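Local coordinates for protein PadR family transcriptional regulator (Listeria monocytogenes, PDB 6ABQ) that probably binds operator DNA as a dimeric winged helix-turn-helix regulator of the PadR family and controls transcription in response to a ligand, at residues Thr52-Thr55 with Ile56-Arg59; Glu30-Gly33 with Tyr34-Thr37; Lys97-Asp100 with Phe101-Lys105; Ser17-Gly20 with Met21-Arg25; Tyr82-Pro86 with Ala87-Glu91. One frame throughout, in Å; residues are numbered along the deposited sequence.

Contact 1 (Thr52-Thr55 with Ile56-Arg59); sequences TVYT and ILVR
Val-53 and Leu-57, one helical turn apart, lie side by side and point the same way, with CG1 of Val-53 4.1 Å from CD1 of Leu-57. The same leucine methyl also reaches the ring of Tyr-54, 4.2 Å from its CD1 and oblique to the ring, so that one methyl touches both the valine and the tyrosine. The tyrosine hydroxyl is bonded farther back, to Glu-50. On another side of the helix, Thr-55 turns its hydroxyl back along the chain: chi1 of 76° sets OG1 between the backbone N and the carbonyl carbon, and from there it donates to Thr-52 O at 2.6 Å, in the carbonyl plane and on a lone pair. That oxygen also receives the backbone N of Ile-56 at 3.2 Å; two donors thus grip it, and the OG1 bond fixes the rotation of the threonine side chain. Helix 50-62 is the third helix of the winged helix-turn-helix domain, the one that in this family probably enters the DNA major groove. Its buried side carries Val-53 and Leu-57 onto Ile-36 of helix 33-42, and Ile-56 onto Ile-22 of helix 17-27. Farther on, Arg-59 N bonds Thr-55 O at 3.0 Å, while the guanidinium group, its chain bent at chi3, forms a salt bridge with Glu-19.

Contact 2 (Glu30-Gly33 with Tyr34-Thr37); sequences ETYG and YEIT
Thr-31 OG1 donates to Glu-35 OE1 at 2.7 Å, using the anti lone pair of the carboxylate, the one turned away from OE2. The two side chains meet at a slant, and chi1 of -174° places the threonine hydroxyl opposite its own backbone N. Beside this bond the aliphatic part of Glu-35 lies over Tyr-32: CB stands 3.9 Å from the ring centroid and 13° off the normal, a CH-pi contact over the face, while the ring and carboxylate planes differ by 29°. The other branch of Thr-31, CG2, packs against Ile-36 CG1 at 3.6 Å. A water bridges the segments, donating to Glu-30 O and, at 2.9 Å, to Glu-35 OE1. Tyr-32 is the N-cap residue of helix 33-42, the second helix of the winged helix-turn-helix domain, and its carbonyl oxygen takes the N-H of Ile-36 at 2.9 Å in a nearly straight bond. One residue on, Gly-33 O is held twice by Thr-37, by the backbone N at 3.1 Å and by OG1 at 2.6 Å, from opposite faces of the carbonyl plane. Beyond this first shell, Arg-25 of helix 17-27 adds a salt bridge to Glu-35 OE1, which would favour the charged form of the carboxylate, and Phe-81 of strand 78-84 meets the Tyr-32 ring edge-to-face.

Contact 3 (Lys97-Asp100 with Phe101-Lys105); sequences KRWD and FIQGK
Phe-101 sets its CB 3.4 Å from Arg-98 O as its backbone N bonds Lys-97 O, one turn back along helix 86-110, the long C-terminal helix that serves dimerisation in PadR proteins. With chi1 of -176° placing CG opposite the backbone N, its ring is carried away from residues 97-100. Ile-102 follows, its N bonded to Arg-98 O at 2.9 Å; CD1 folds back to pack 3.5 Å from that same oxygen. Its side chain packs on Leu-13 of the second subunit. Gln-103 comes next: in the conformer described, its extended chain slants past the six-membered ring of Trp-99, but a second conformer exists and the placement of the amide is doubtful. Trp-99 itself packs on Ile-106 of the second subunit and meets the ring of Phe-95, while Gln-103 packs on its counterpart, Gln-103 of that subunit. Asp-100 runs alongside Gln-103 in this conformer, and its OD2 forms a salt bridge with Lys-110 of the second subunit. Gly-104 continues the helical ladder, its N bonded to Asp-100 O at 3.3 Å, and Lys-105 N then bonds Phe-101 O at 3.2 Å.

Contact 4 (Ser17-Gly20 with Met21-Arg25); sequences SLEG and MILER
Ser-17 O receives the backbone N of Met-21 at 3.0 Å, a bond of helix 17-27, the first helix of the winged helix-turn-helix domain. Met-21 CG sits 3.4 Å from Ser-17 O; the chain then bends at chi2 and chi3, bringing Met-21 CE to 4.0 Å from Gly-20 C. Both Ser-17 and Met-21 also pack on Ile-106 of the second subunit, placing this face of the helix at the dimer interface. Leu-18 comes next, and its carbonyl oxygen packs against the Ile-22 side chain, with CG1 of Ile-22 3.3 Å from Leu-18 O; chi1 of -64° directs that branch back along the helix, while the side chain packs on Ile-36 and Leu-40 of helix 33-42. Glu-19 is buried, yet its carboxylate is met by two cations of the same chain, Lys-63 at OE2 beside Arg-59, which would favour the charged form. Its carbonyl takes Leu-23 N in an almost straight bond, 175° at the hydrogen, and the leucine CG lies 3.4 Å from Glu-19 O. Gly-20 closes the segment without a side chain, its O accepting Glu-24 N at 2.9 Å, with Glu-24 CB 3.4 Å from the same oxygen.

Contact 5 (Tyr82-Pro86 with Ala87-Glu91); sequences YTLSP and AGEEE
Pro-86, in the first turn of helix 86-110, meets residues 87-91 through its carbonyl: O accepts the N-H of Glu-90 at 3.1 Å, and Glu-89 CB lies 3.4 Å from the same oxygen. Leu-84, the last residue of strand 78-84, leans over this turn with one methyl. Its CD1 touches the backbone of the helix, 3.7 Å from Glu-89 N, and lies 4.0 Å from CG of the Glu-89 side chain. Glu-89 in turn donates its N-H to Ser-85 O at 3.1 Å. Ser-85 is the N-cap: chi1 of 72° lets OG face the helix start and accept a weak bond from Gly-88 N at 3.3 Å, while the same hydroxyl is also bonded to Gly-64 O. The junction thus turns the chain from the wing of the winged helix-turn-helix domain into the long C-terminal helix. Leu-84 faces Leu-23 and Ile-26 of helix 17-27, and Tyr-82, earlier on the strand, packs against Val-66 and Ile-68 of the partner strand 66-72.

Along the chain the order is contact 4, contact 2, contact 1, contact 5, contact 3. Contact 4 lies on helix 17-27 and contact 1 on helix 50-62, while contact 2 spans the loop after helix 17-27 and the start of helix 33-42; their centres are 11 to 12 Å apart. Packing and salt bridges join these three helices of the winged helix-turn-helix domain into one compact unit. Contact 5 joins the wing to helix 86-110; Tyr-82 meets Leu-57, and Leu-84 meets Leu-23. Contact 3 lies farther along that helix, its centre about 27 Å from that of contact 2, and, like contact 4, touches the second subunit. Helix 17-27 thus belongs to the probable DNA-binding domain and also reaches the dimer interface.

Contact 1 (Thr52-Thr55 with Ile56-Arg59)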
loop_
_atom_site.group_PDB
_atom_site.type_symbol
_atom_site.label_atom_id
_atom_site.label_comp_id
_atom_site.label_asym_id
_atom_site.label_seq_id
_atom_site.Cartn_x
_atom_site.Cartn_y
_atom_site.Cartn_z
ATOM N N THR B 52 -4.916 -12.258 -10.062
ATOM C CA THR B 52 -3.925 -11.497 -9.284
ATOM C C THR B 52 -3.395 -12.325 -8.100
ATOM O O THR B 52 -2.172 -12.377 -7.882
ATOM C CB THR B 52 -4.461 -10.115 -8.818
ATOM O OG1 THR B 52 -4.983 -9.400 -9.945
ATOM C CG2 THR B 52 -3.353 -9.263 -8.166
ATOM N N VAL B 53 -4.307 -12.976 -7.366
ATOM C CA VAL B 53 -3.942 -13.824 -6.214
ATOM C C VAL B 53 -2.938 -14.916 -6.625
ATOM O O VAL B 53 -1.972 -15.159 -5.903
ATOM C CB VAL B 53 -5.193 -14.395 -5.471
ATOM C CG1 VAL B 53 -4.828 -15.534 -4.525
ATOM C CG2 VAL B 53 -5.891 -13.292 -4.684
ATOM N N TYR B 54 -3.157 -15.525 -7.794
ATOM C CA TYR B 54 -2.238 -16.520 -8.356
ATOM C C TYR B 54 -0.809 -16.008 -8.542
ATOM O O TYR B 54 0.139 -16.715 -8.185
ATOM C CB TYR B 54 -2.783 -17.115 -9.665
ATOM C CG TYR B 54 -3.985 -18.030 -9.472
ATOM C CD1 TYR B 54 -3.998 -19.001 -8.459
ATOM C CD2 TYR B 54 -5.108 -17.933 -10.311
ATOM C CE1 TYR B 54 -5.092 -19.836 -8.277
ATOM C CE2 TYR B 54 -6.201 -18.771 -10.143
ATOM C CZ TYR B 54 -6.186 -19.717 -9.127
ATOM O OH TYR B 54 -7.262 -20.543 -8.944
ATOM N N THR B 55 -0.665 -14.782 -9.066
ATOM C CA THR B 55 0.657 -14.137 -9.237
ATOM C C THR B 55 1.382 -13.961 -7.894
ATOM O O THR B 55 2.586 -14.189 -7.799
ATOM C CB THR B 55 0.593 -12.764 -9.968
ATOM O OG1 THR B 55 0.103 -11.751 -9.082
ATOM C CG2 THR B 55 -0.267 -12.809 -11.230
ATOM N N ILE B 56 0.630 -13.566 -6.866
ATOM C CA ILE B 56 1.176 -13.354 -5.520
ATOM C C ILE B 56 1.586 -14.686 -4.881
ATOM O O ILE B 56 2.648 -14.771 -4.248
ATOM C CB ILE B 56 0.224 -12.531 -4.610
ATOM C CG1 ILE B 56 0.004 -11.129 -5.218
ATOM C CG2 ILE B 56 0.797 -12.417 -3.196
ATOM C CD1 ILE B 56 -1.208 -10.374 -4.695
ATOM N N LEU B 57 0.761 -15.713 -5.066
ATOM C CA LEU B 57 1.108 -17.074 -4.653
ATOM C C LEU B 57 2.407 -17.575 -5.303
ATOM O O LEU B 57 3.238 -18.188 -4.630
ATOM C CB LEU B 57 -0.056 -18.045 -4.905
ATOM C CG LEU B 57 -1.324 -17.898 -4.037
ATOM C CD1 LEU B 57 -2.421 -18.822 -4.533
ATOM C CD2 LEU B 57 -1.066 -18.116 -2.548
ATOM N N VAL B 58 2.578 -17.295 -6.597
ATOM C CA VAL B 58 3.823 -17.609 -7.325
ATOM C C VAL B 58 5.020 -16.879 -6.686
ATOM O O VAL B 58 6.071 -17.485 -6.461
ATOM C CB VAL B 58 3.699 -17.321 -8.848
ATOM C CG1 VAL B 58 5.059 -17.297 -9.544
ATOM C CG2 VAL B 58 2.794 -18.356 -9.509
ATOM N N ARG B 59 4.827 -15.598 -6.368
ATOM C CA ARG B 59 5.848 -14.785 -5.701
ATOM C C ARG B 59 6.237 -15.364 -4.333
ATOM O O ARG B 59 7.428 -15.444 -4.007
ATOM C CB ARG B 59 5.404 -13.323 -5.577
ATOM C CG ARG B 59 6.477 -12.415 -4.995
ATOM C CD ARG B 59 6.130 -10.949 -5.170
ATOM N NE ARG B 59 5.261 -10.441 -4.107
ATOM C CZ ARG B 59 4.104 -9.799 -4.294
ATOM N NH1 ARG B 59 3.628 -9.573 -5.510
ATOM N NH2 ARG B 59 3.418 -9.376 -3.239
#

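Contact 2 (Glu30-Gly33 with Tyr34-Thr37)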
loop_
_atom_site.group_PDB
_atom_site.type_symbol
_atom_site.label_atom_id
_atom_site.label_comp_id
_atom_site.label_asym_id
_atom_site.label_seq_id
_atom_site.Cartn_x
_atom_site.Cartn_y
_atom_site.Cartn_z
ATOM N N GLU B 30 -4.603 -24.377 5.749
ATOM C CA GLU B 30 -4.418 -24.698 4.322
ATOM C C GLU B 30 -5.554 -24.134 3.462
ATOM O O GLU B 30 -6.735 -24.292 3.788
ATOM C CB GLU B 30 -4.244 -26.219 4.098
ATOM C CG GLU B 30 -5.378 -27.094 4.639
ATOM C CD GLU B 30 -5.287 -28.563 4.257
ATOM O OE1 GLU B 30 -4.254 -29.008 3.718
ATOM O OE2 GLU B 30 -6.266 -29.298 4.519
ATOM N N THR B 31 -5.182 -23.455 2.381
ATOM C CA THR B 31 -6.154 -22.763 1.534
ATOM C C THR B 31 -5.646 -22.660 0.096
ATOM O O THR B 31 -4.477 -22.947 -0.179
ATOM C CB THR B 31 -6.598 -21.394 2.153
ATOM O OG1 THR B 31 -7.644 -20.814 1.374
ATOM C CG2 THR B 31 -5.425 -20.397 2.310
ATOM N N TYR B 32 -6.531 -22.272 -0.815
ATOM C CA TYR B 32 -6.202 -22.174 -2.237
ATOM C C TYR B 32 -6.581 -20.811 -2.804
ATOM O O TYR B 32 -7.370 -20.085 -2.198
ATOM C CB TYR B 32 -6.857 -23.319 -3.028
ATOM C CG TYR B 32 -8.305 -23.587 -2.691
ATOM C CD1 TYR B 32 -8.655 -24.393 -1.602
ATOM C CD2 TYR B 32 -9.334 -23.044 -3.471
ATOM C CE1 TYR B 32 -9.981 -24.641 -1.289
ATOM C CE2 TYR B 32 -10.667 -23.292 -3.170
ATOM C CZ TYR B 32 -10.984 -24.090 -2.081
ATOM O OH TYR B 32 -12.300 -24.339 -1.777
ATOM N N GLY B 33 -6.003 -20.472 -3.958
ATOM C CA GLY B 33 -6.210 -19.172 -4.621
ATOM C C GLY B 33 -7.639 -18.652 -4.749
ATOM O O GLY B 33 -7.890 -17.461 -4.495
ATOM N N TYR B 34 -8.570 -19.523 -5.147
ATOM C CA TYR B 34 -9.978 -19.138 -5.225
ATOM C C TYR B 34 -10.527 -18.713 -3.854
ATOM O O TYR B 34 -11.174 -17.670 -3.757
ATOM C CB TYR B 34 -10.863 -20.230 -5.849
ATOM C CG TYR B 34 -12.327 -19.808 -5.960
ATOM C CD1 TYR B 34 -13.232 -20.035 -4.907
ATOM C CD2 TYR B 34 -12.799 -19.160 -7.107
ATOM C CE1 TYR B 34 -14.562 -19.633 -5.002
ATOM C CE2 TYR B 34 -14.124 -18.759 -7.215
ATOM C CZ TYR B 34 -15.002 -19.001 -6.164
ATOM O OH TYR B 34 -16.305 -18.596 -6.276
ATOM N N GLU B 35 -10.252 -19.519 -2.823
ATOM C CA GLU B 35 -10.689 -19.247 -1.445
ATOM C C GLU B 35 -10.054 -17.980 -0.839
ATOM O O GLU B 35 -10.747 -17.179 -0.209
ATOM C CB GLU B 35 -10.428 -20.474 -0.556
ATOM C CG GLU B 35 -11.113 -20.435 0.805
ATOM C CD GLU B 35 -11.034 -21.766 1.525
ATOM O OE1 GLU B 35 -9.945 -22.113 2.023
ATOM O OE2 GLU B 35 -12.065 -22.465 1.598
ATOM N N ILE B 36 -8.749 -17.805 -1.043
ATOM C CA ILE B 36 -8.021 -16.598 -0.623
ATOM C C ILE B 36 -8.643 -15.333 -1.229
ATOM O O ILE B 36 -8.859 -14.357 -0.505
ATOM C CB ILE B 36 -6.509 -16.679 -0.968
ATOM C CG1 ILE B 36 -5.835 -17.811 -0.179
ATOM C CG2 ILE B 36 -5.802 -15.343 -0.697
ATOM C CD1 ILE B 36 -4.571 -18.368 -0.818
ATOM N N THR B 37 -8.928 -15.362 -2.539
ATOM C CA THR B 37 -9.547 -14.243 -3.262
ATOM C C THR B 37 -10.880 -13.864 -2.621
ATOM O O THR B 37 -11.107 -12.691 -2.320
ATOM C CB THR B 37 -9.778 -14.560 -4.766
ATOM O OG1 THR B 37 -8.580 -15.070 -5.350
ATOM C CG2 THR B 37 -10.213 -13.317 -5.534
HETATM O O HOH W 1 -9.321 -24.800 2.786
#

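Contact 3 (Lys97-Asp100 with Phe101-Lys105)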
loop_
_atom_site.group_PDB
_atom_site.type_symbol
_atom_site.label_atom_id
_atom_site.label_comp_id
_atom_site.label_asym_id
_atom_site.label_seq_id
_atom_site.Cartn_x
_atom_site.Cartn_y
_atom_site.Cartn_z
ATOM N N LYS B 97 5.362 -6.133 11.968
ATOM C CA LYS B 97 6.296 -5.159 12.529
ATOM C C LYS B 97 6.469 -3.944 11.607
ATOM O O LYS B 97 6.424 -2.802 12.067
ATOM C CB LYS B 97 7.644 -5.816 12.861
ATOM C CG LYS B 97 7.799 -6.170 14.340
ATOM C CD LYS B 97 8.691 -7.388 14.600
ATOM C CE LYS B 97 10.189 -7.087 14.557
ATOM N NZ LYS B 97 10.655 -6.121 15.597
ATOM N N ARG B 98 6.632 -4.197 10.310
ATOM C CA ARG B 98 6.843 -3.124 9.326
ATOM C C ARG B 98 5.560 -2.333 9.051
ATOM O O ARG B 98 5.595 -1.095 8.939
ATOM C CB ARG B 98 7.431 -3.683 8.030
ATOM C CG ARG B 98 8.834 -4.241 8.191
ATOM C CD ARG B 98 9.274 -4.985 6.946
ATOM N NE ARG B 98 10.722 -5.165 6.930
ATOM C CZ ARG B 98 11.370 -6.073 6.203
ATOM N NH1 ARG B 98 10.710 -6.922 5.421
ATOM N NH2 ARG B 98 12.694 -6.135 6.273
ATOM N N TRP B 99 4.441 -3.058 8.953
ATOM C CA TRP B 99 3.113 -2.465 8.792
ATOM C C TRP B 99 2.724 -1.567 9.974
ATOM O O TRP B 99 2.126 -0.518 9.762
ATOM C CB TRP B 99 2.034 -3.535 8.539
ATOM C CG TRP B 99 0.708 -2.921 8.148
ATOM C CD1 TRP B 99 0.307 -2.558 6.889
ATOM C CD2 TRP B 99 -0.365 -2.564 9.029
ATOM N NE1 TRP B 99 -0.957 -2.011 6.929
ATOM C CE2 TRP B 99 -1.395 -2.002 8.228
ATOM C CE3 TRP B 99 -0.567 -2.678 10.416
ATOM C CZ2 TRP B 99 -2.610 -1.545 8.774
ATOM C CZ3 TRP B 99 -1.776 -2.222 10.961
ATOM C CH2 TRP B 99 -2.784 -1.668 10.136
ATOM N N ASP B 100 3.060 -1.982 11.197
ATOM C CA ASP B 100 2.863 -1.152 12.394
ATOM C C ASP B 100 3.702 0.126 12.374
ATOM O O ASP B 100 3.190 1.201 12.702
ATOM C CB ASP B 100 3.149 -1.932 13.679
ATOM C CG ASP B 100 1.948 -2.717 14.174
ATOM O OD1 ASP B 100 0.797 -2.218 14.099
ATOM O OD2 ASP B 100 2.164 -3.841 14.669
ATOM N N PHE B 101 4.977 -0.006 11.993
ATOM C CA PHE B 101 5.886 1.137 11.818
ATOM C C PHE B 101 5.299 2.137 10.820
ATOM O O PHE B 101 5.210 3.331 11.116
ATOM C CB PHE B 101 7.286 0.672 11.370
ATOM C CG PHE B 101 8.307 1.787 11.270
ATOM C CD1 PHE B 101 9.061 2.165 12.385
ATOM C CD2 PHE B 101 8.514 2.465 10.060
ATOM C CE1 PHE B 101 9.996 3.197 12.299
ATOM C CE2 PHE B 101 9.445 3.498 9.969
ATOM C CZ PHE B 101 10.192 3.861 11.089
ATOM N N ILE B 102 4.874 1.629 9.662
ATOM C CA ILE B 102 4.376 2.448 8.559
ATOM C C ILE B 102 3.076 3.186 8.904
ATOM O O ILE B 102 2.941 4.369 8.564
ATOM C CB ILE B 102 4.328 1.634 7.240
ATOM C CG1 ILE B 102 5.665 1.789 6.508
ATOM C CG2 ILE B 102 3.202 2.069 6.309
ATOM C CD1 ILE B 102 6.165 0.523 5.844
ATOM N N GLN B 103 2.165 2.498 9.597
ATOM C CA GLN B 103 0.892 3.063 10.071
ATOM C C GLN B 103 1.120 4.288 10.964
ATOM O O GLN B 103 0.466 5.322 10.805
ATOM C CB GLN B 103 0.096 1.988 10.832
ATOM C CG GLN B 103 -1.284 2.411 11.323
ATOM C CD GLN B 103 -1.851 1.460 12.363
ATOM O OE1 GLN B 103 -3.058 1.429 12.599
ATOM N NE2 GLN B 103 -0.979 0.677 12.989
ATOM N N GLY B 104 2.050 4.141 11.913
ATOM C CA GLY B 104 2.375 5.184 12.883
ATOM C C GLY B 104 2.928 6.430 12.223
ATOM O O GLY B 104 2.566 7.547 12.598
ATOM N N LYS B 105 3.796 6.229 11.232
ATOM C CA LYS B 105 4.404 7.328 10.484
ATOM C C LYS B 105 3.406 8.044 9.580
ATOM O O LYS B 105 3.461 9.266 9.475
ATOM C CB LYS B 105 5.640 6.867 9.699
ATOM C CG LYS B 105 6.764 6.283 10.550
ATOM C CD LYS B 105 7.333 7.283 11.551
ATOM C CE LYS B 105 8.326 6.621 12.493
ATOM N NZ LYS B 105 9.069 7.633 13.298
#

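Contact 4 (Ser17-Gly20 with Met21-Arg25)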
loop_
_atom_site.group_PDB
_atom_site.type_symbol
_atom_site.label_atom_id
_atom_site.label_comp_id
_atom_site.label_asym_id
_atom_site.label_seq_id
_atom_site.Cartn_x
_atom_site.Cartn_y
_atom_site.Cartn_z
ATOM N N SER B 17 0.553 -4.432 1.253
ATOM C CA SER B 17 -0.390 -4.956 2.243
ATOM C C SER B 17 -0.955 -6.302 1.817
ATOM O O SER B 17 -1.154 -7.176 2.656
ATOM C CB SER B 17 -1.522 -3.965 2.503
ATOM O OG SER B 17 -1.048 -2.880 3.270
ATOM N N LEU B 18 -1.191 -6.449 0.510
ATOM C CA LEU B 18 -1.791 -7.646 -0.087
ATOM C C LEU B 18 -1.069 -8.946 0.235
ATOM O O LEU B 18 -1.713 -9.917 0.640
ATOM C CB LEU B 18 -1.959 -7.493 -1.604
ATOM C CG LEU B 18 -3.289 -6.913 -2.090
ATOM C CD1 LEU B 18 -3.317 -6.889 -3.615
ATOM C CD2 LEU B 18 -4.480 -7.688 -1.528
ATOM N N GLU B 19 0.254 -8.947 0.065
ATOM C CA GLU B 19 1.093 -10.089 0.406
ATOM C C GLU B 19 0.937 -10.511 1.879
ATOM O O GLU B 19 0.808 -11.703 2.176
ATOM C CB GLU B 19 2.555 -9.779 0.089
ATOM C CG GLU B 19 3.458 -10.992 0.187
ATOM C CD GLU B 19 4.890 -10.714 -0.205
ATOM O OE1 GLU B 19 5.138 -10.328 -1.369
ATOM O OE2 GLU B 19 5.772 -10.914 0.655
ATOM N N GLY B 20 0.936 -9.527 2.779
ATOM C CA GLY B 20 0.808 -9.748 4.215
ATOM C C GLY B 20 -0.524 -10.364 4.593
ATOM O O GLY B 20 -0.577 -11.271 5.432
ATOM N N MET B 21 -1.590 -9.867 3.964
ATOM C CA MET B 21 -2.951 -10.380 4.154
ATOM C C MET B 21 -3.062 -11.846 3.762
ATOM O O MET B 21 -3.637 -12.647 4.508
ATOM C CB MET B 21 -3.981 -9.540 3.379
ATOM C CG MET B 21 -4.167 -8.104 3.859
ATOM S SD MET B 21 -4.701 -7.989 5.574
ATOM C CE MET B 21 -3.134 -7.933 6.437
ATOM N N ILE B 22 -2.486 -12.181 2.609
ATOM C CA ILE B 22 -2.520 -13.536 2.064
ATOM C C ILE B 22 -1.749 -14.502 2.973
ATOM O O ILE B 22 -2.283 -15.548 3.339
ATOM C CB ILE B 22 -2.055 -13.567 0.582
ATOM C CG1 ILE B 22 -3.048 -12.761 -0.276
ATOM C CG2 ILE B 22 -1.956 -15.005 0.075
ATOM C CD1 ILE B 22 -2.619 -12.468 -1.698
ATOM N N LEU B 23 -0.527 -14.125 3.360
ATOM C CA LEU B 23 0.257 -14.878 4.340
ATOM C C LEU B 23 -0.518 -15.095 5.652
ATOM O O LEU B 23 -0.524 -16.211 6.186
ATOM C CB LEU B 23 1.623 -14.206 4.609
ATOM C CG LEU B 23 2.719 -14.206 3.527
ATOM C CD1 LEU B 23 3.859 -13.273 3.914
ATOM C CD2 LEU B 23 3.262 -15.594 3.229
ATOM N N GLU B 24 -1.181 -14.041 6.140
ATOM C CA GLU B 24 -2.034 -14.120 7.339
ATOM C C GLU B 24 -3.173 -15.127 7.190
ATOM O O GLU B 24 -3.405 -15.920 8.097
ATOM C CB GLU B 24 -2.570 -12.732 7.735
ATOM C CG GLU B 24 -3.503 -12.717 8.947
ATOM C CD GLU B 24 -2.805 -12.966 10.284
ATOM O OE1 GLU B 24 -1.620 -12.614 10.455
ATOM O OE2 GLU B 24 -3.460 -13.516 11.185
ATOM N N ARG B 25 -3.864 -15.094 6.050
ATOM C CA ARG B 25 -4.928 -16.048 5.742
ATOM C C ARG B 25 -4.392 -17.488 5.644
ATOM O O ARG B 25 -5.013 -18.414 6.179
ATOM C CB ARG B 25 -5.677 -15.639 4.460
ATOM C CG ARG B 25 -6.711 -16.642 3.939
ATOM C CD ARG B 25 -7.847 -16.885 4.931
ATOM N NE ARG B 25 -8.686 -18.015 4.543
ATOM C CZ ARG B 25 -8.434 -19.293 4.831
ATOM N NH1 ARG B 25 -7.361 -19.644 5.529
ATOM N NH2 ARG B 25 -9.274 -20.232 4.419
#

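Contact 5 (Tyr82-Pro86 with Ala87-Glu91)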
loop_
_atom_site.group_PDB
_atom_site.type_symbol
_atom_site.label_atom_id
_atom_site.label_comp_id
_atom_site.label_asym_id
_atom_site.label_seq_id
_atom_site.Cartn_x
_atom_site.Cartn_y
_atom_site.Cartn_z
ATOM N N TYR B 82 -2.031 -24.272 -0.062
ATOM C CA TYR B 82 -0.866 -23.603 0.477
ATOM C C TYR B 82 -0.910 -23.589 1.994
ATOM O O TYR B 82 -1.956 -23.304 2.584
ATOM C CB TYR B 82 -0.761 -22.181 -0.083
ATOM C CG TYR B 82 -0.500 -22.140 -1.580
ATOM C CD1 TYR B 82 -1.529 -22.395 -2.505
ATOM C CD2 TYR B 82 0.778 -21.867 -2.073
ATOM C CE1 TYR B 82 -1.286 -22.370 -3.872
ATOM C CE2 TYR B 82 1.032 -21.834 -3.442
ATOM C CZ TYR B 82 0.001 -22.084 -4.331
ATOM O OH TYR B 82 0.251 -22.049 -5.670
ATOM N N THR B 83 0.222 -23.946 2.605
ATOM C CA THR B 83 0.477 -23.725 4.035
ATOM C C THR B 83 1.745 -22.882 4.184
ATOM O O THR B 83 2.535 -22.780 3.238
ATOM C CB THR B 83 0.617 -25.039 4.828
ATOM O OG1 THR B 83 1.523 -25.926 4.150
ATOM C CG2 THR B 83 -0.737 -25.705 4.996
ATOM N N LEU B 84 1.942 -22.265 5.348
ATOM C CA LEU B 84 3.184 -21.531 5.590
ATOM C C LEU B 84 4.337 -22.472 5.926
ATOM O O LEU B 84 4.179 -23.413 6.698
ATOM C CB LEU B 84 3.030 -20.476 6.693
ATOM C CG LEU B 84 2.131 -19.240 6.534
ATOM C CD1 LEU B 84 2.436 -18.264 7.660
ATOM C CD2 LEU B 84 2.287 -18.544 5.185
ATOM N N SER B 85 5.490 -22.208 5.316
ATOM C CA SER B 85 6.753 -22.797 5.733
ATOM C C SER B 85 7.227 -22.013 6.966
ATOM O O SER B 85 6.689 -20.926 7.231
ATOM C CB SER B 85 7.774 -22.714 4.589
ATOM O OG SER B 85 8.230 -21.388 4.375
ATOM N N PRO B 86 8.216 -22.548 7.731
ATOM C CA PRO B 86 8.753 -21.754 8.857
ATOM C C PRO B 86 9.211 -20.338 8.468
ATOM O O PRO B 86 8.972 -19.399 9.237
ATOM C CB PRO B 86 9.922 -22.609 9.356
ATOM C CG PRO B 86 9.442 -24.003 9.111
ATOM C CD PRO B 86 8.702 -23.945 7.793
ATOM N N ALA B 87 9.822 -20.199 7.284
ATOM C CA ALA B 87 10.189 -18.896 6.716
ATOM C C ALA B 87 8.977 -17.968 6.489
ATOM O O ALA B 87 9.077 -16.760 6.714
ATOM C CB ALA B 87 10.984 -19.072 5.429
ATOM N N GLY B 88 7.853 -18.535 6.043
ATOM C CA GLY B 88 6.596 -17.793 5.881
ATOM C C GLY B 88 6.050 -17.249 7.194
ATOM O O GLY B 88 5.634 -16.082 7.264
ATOM N N GLU B 89 6.065 -18.099 8.230
ATOM C CA GLU B 89 5.707 -17.709 9.600
ATOM C C GLU B 89 6.538 -16.519 10.094
ATOM O O GLU B 89 5.990 -15.567 10.648
ATOM C CB GLU B 89 5.846 -18.893 10.569
ATOM C CG GLU B 89 4.734 -19.932 10.457
ATOM C CD GLU B 89 4.985 -21.197 11.268
ATOM O OE1 GLU B 89 5.907 -21.235 12.110
ATOM O OE2 GLU B 89 4.241 -22.173 11.070
ATOM N N GLU B 90 7.849 -16.580 9.865
ATOM C CA GLU B 90 8.767 -15.512 10.249
ATOM C C GLU B 90 8.567 -14.232 9.443
ATOM O O GLU B 90 8.586 -13.142 10.016
ATOM C CB GLU B 90 10.229 -15.979 10.194
ATOM C CG GLU B 90 10.588 -16.997 11.274
ATOM C CD GLU B 90 11.942 -16.744 11.924
ATOM O OE1 GLU B 90 12.238 -15.573 12.272
ATOM O OE2 GLU B 90 12.706 -17.719 12.110
ATOM N N GLU B 91 8.356 -14.372 8.130
ATOM C CA GLU B 91 8.085 -13.232 7.237
ATOM C C GLU B 91 6.769 -12.524 7.569
ATOM O O GLU B 91 6.666 -11.299 7.433
ATOM C CB GLU B 91 8.108 -13.666 5.764
ATOM C CG GLU B 91 7.768 -12.582 4.734
ATOM C CD GLU B 91 8.664 -11.348 4.796
ATOM O OE1 GLU B 91 9.892 -11.484 4.981
ATOM O OE2 GLU B 91 8.133 -10.229 4.652
#